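Local coordinates for protein probable glutaredoxin ssr2061 (Synechocystis sp., PDB 4MJE) that probably reduces low-molecular-weight disulfides and protein disulfides as a glutathione-dependent oxidoreductase of the thioredoxin fold, at residues A[20-25]-A[43-48]. The protein carries 1 engineered substitution. Sequence-based numbering, arbitrary orientation.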
loop_
_atom_site.group_PDB
_atom_site.type_symbol
_atom_site.label_atom_id
_atom_site.label_comp_id
_atom_site.label_asym_id
_atom_site.label_seq_id
_atom_site.Cartn_x
_atom_site.Cartn_y
_atom_site.Cartn_z
ATOM N N ILE A 20 1.647 3.583 0.597
ATOM C CA ILE A 20 2.753 3.572 -0.351
ATOM C C ILE A 20 3.514 4.887 -0.292
ATOM O O ILE A 20 2.909 5.959 -0.376
ATOM C CB ILE A 20 2.272 3.283 -1.803
ATOM C CG1 ILE A 20 3.476 3.205 -2.745
ATOM C CG2 ILE A 20 1.228 4.298 -2.294
ATOM C CD1 ILE A 20 3.161 2.709 -4.120
ATOM N N TYR A 21 4.830 4.783 -0.081
ATOM C CA TYR A 21 5.734 5.921 -0.109
ATOM C C TYR A 21 6.291 6.091 -1.526
ATOM O O TYR A 21 6.734 5.123 -2.155
ATOM C CB TYR A 21 6.923 5.746 0.841
ATOM C CG TYR A 21 6.642 5.563 2.315
ATOM C CD1 TYR A 21 6.957 6.556 3.235
ATOM C CD2 TYR A 21 6.161 4.352 2.808
ATOM C CE1 TYR A 21 6.760 6.357 4.597
ATOM C CE2 TYR A 21 5.964 4.156 4.161
ATOM C CZ TYR A 21 6.265 5.149 5.031
ATOM O OH TYR A 21 6.096 4.926 6.377
ATOM N N THR A 22 6.267 7.325 -2.024
ATOM C CA THR A 22 6.622 7.571 -3.415
ATOM C C THR A 22 7.390 8.877 -3.600
ATOM O O THR A 22 7.361 9.768 -2.752
ATOM C CB THR A 22 5.364 7.737 -4.283
ATOM O OG1 THR A 22 4.677 8.903 -3.846
ATOM C CG2 THR A 22 4.434 6.557 -4.210
ATOM N N TRP A 23 8.054 8.972 -4.756
ATOM C CA TRP A 23 8.234 10.248 -5.426
ATOM C C TRP A 23 7.247 10.251 -6.595
ATOM O O TRP A 23 7.095 9.250 -7.288
ATOM C CB TRP A 23 9.685 10.440 -5.905
ATOM C CG TRP A 23 10.576 11.045 -4.877
ATOM C CD1 TRP A 23 10.351 11.098 -3.530
ATOM C CD2 TRP A 23 11.841 11.692 -5.106
ATOM N NE1 TRP A 23 11.395 11.743 -2.907
ATOM C CE2 TRP A 23 12.318 12.118 -3.854
ATOM C CE3 TRP A 23 12.617 11.944 -6.249
ATOM C CZ2 TRP A 23 13.530 12.792 -3.708
ATOM C CZ3 TRP A 23 13.823 12.599 -6.095
ATOM C CH2 TRP A 23 14.266 13.013 -4.839
ATOM N N SER A 24 6.562 11.373 -6.783
ATOM C CA SER A 24 5.467 11.479 -7.742
ATOM C C SER A 24 5.893 11.120 -9.154
ATOM O O SER A 24 5.121 10.553 -9.938
ATOM C CB SER A 24 4.884 12.894 -7.732
ATOM O OG SER A 24 5.853 13.848 -8.072
ATOM N N THR A 25 7.137 11.450 -9.489
ATOM C CA THR A 25 7.647 11.322 -10.853
ATOM C C THR A 25 8.614 10.147 -11.028
ATOM O O THR A 25 9.244 10.005 -12.073
ATOM C CB THR A 25 8.330 12.627 -11.274
ATOM O OG1 THR A 25 9.204 13.047 -10.221
ATOM C CG2 THR A 25 7.293 13.721 -11.532
ATOM N N PHE A 43 -6.402 3.683 -0.555
ATOM C CA PHE A 43 -5.033 3.639 -0.064
ATOM C C PHE A 43 -4.478 5.041 0.172
ATOM O O PHE A 43 -4.995 6.029 -0.364
ATOM C CB PHE A 43 -4.113 2.802 -0.975
ATOM C CG PHE A 43 -3.829 3.410 -2.320
ATOM C CD1 PHE A 43 -2.676 4.156 -2.523
ATOM C CD2 PHE A 43 -4.678 3.198 -3.393
ATOM C CE1 PHE A 43 -2.396 4.687 -3.756
ATOM C CE2 PHE A 43 -4.402 3.740 -4.627
ATOM C CZ PHE A 43 -3.248 4.475 -4.809
ATOM N N GLN A 44 -3.427 5.120 0.983
ATOM C CA GLN A 44 -2.778 6.378 1.352
ATOM C C GLN A 44 -1.405 6.423 0.689
ATOM O O GLN A 44 -0.600 5.487 0.824
ATOM C CB GLN A 44 -2.644 6.460 2.875
ATOM C CG GLN A 44 -2.369 7.844 3.410
ATOM C CD GLN A 44 -3.549 8.777 3.291
ATOM O OE1 GLN A 44 -4.668 8.351 3.003
ATOM N NE2 GLN A 44 -3.312 10.061 3.538
ATOM N N GLU A 45 -1.139 7.503 -0.033
ATOM C CA GLU A 45 0.156 7.700 -0.663
ATOM C C GLU A 45 0.915 8.776 0.100
ATOM O O GLU A 45 0.430 9.896 0.275
ATOM C CB GLU A 45 -0.019 8.147 -2.117
ATOM C CG GLU A 45 1.298 8.557 -2.788
ATOM C CD GLU A 45 1.144 9.177 -4.160
ATOM O OE1 GLU A 45 0.006 9.474 -4.614
ATOM O OE2 GLU A 45 2.191 9.380 -4.815
ATOM N N TYR A 46 2.113 8.419 0.555
ATOM C CA TYR A 46 2.996 9.381 1.187
ATOM C C TYR A 46 3.944 9.859 0.087
ATOM O O TYR A 46 4.938 9.219 -0.206
ATOM C CB TYR A 46 3.760 8.717 2.326
ATOM C CG TYR A 46 2.896 8.044 3.345
ATOM C CD1 TYR A 46 1.718 8.632 3.800
ATOM C CD2 TYR A 46 3.252 6.829 3.881
ATOM C CE1 TYR A 46 0.932 8.027 4.761
ATOM C CE2 TYR A 46 2.469 6.220 4.823
ATOM C CZ TYR A 46 1.310 6.825 5.271
ATOM O OH TYR A 46 0.510 6.258 6.231
ATOM N N CYS A 47 3.567 10.937 -0.586
ATOM C CA CYS A 47 4.433 11.496 -1.586
ATOM C C CYS A 47 5.469 12.374 -0.916
ATOM O O CYS A 47 5.150 13.418 -0.339
ATOM C CB CYS A 47 3.626 12.253 -2.625
ATOM S SG CYS A 47 4.592 12.983 -3.899
ATOM N N ILE A 48 6.715 11.923 -0.987
ATOM C CA ILE A 48 7.769 12.527 -0.195
ATOM C C ILE A 48 8.822 13.198 -1.061
ATOM O O ILE A 48 9.965 13.352 -0.617
ATOM C CB ILE A 48 8.388 11.497 0.807
ATOM C CG1 ILE A 48 9.019 10.300 0.092
ATOM C CG2 ILE A 48 7.306 10.999 1.771
ATOM C CD1 ILE A 48 9.875 9.396 1.013
#
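I20 and T22 alternate with Q44, Y46 and I48 in a parallel pairing: the strand axes approach to 4.6 Å at 26°, and I20, Y21 and T22 stand in register with E45, Y46 and C47. Four backbone bonds follow, I20 N to Q44 O, Y46 N to I20 O, T22 N to Y46 O and, nearly straight, I48 N to T22 O (2.9 Å). On one face, Y46 turns a ring edge onto Y21: Y46 CD2 sits over the centre of the Y21 ring, 3.6 Å from Y21 CE1, and planes inclined at 68° make the pair T-shaped. Both hydroxyls bond outside it, Y21 OH to R61 and Y46 OH to E19. On the other face, E45, its chain extended beyond CG (chi2 -172°), accepts a 2.7 Å hydrogen bond from T22 OG1 on the anti lone pair of OE2, while I20 CG2 lies 3.9 Å from F43 CD1. Past the strand end, W23 NE1 gives I48 O a weak, bent bond. Helix 27-39 links the two strands in the right-handed beta-alpha-beta crossover of the thioredoxin fold and packs against I20, F43 and E45; helix 52-61 touches Y21, W23 and I48, and strand 70-73 pairs with 18-22, leaving 44-47 outermost.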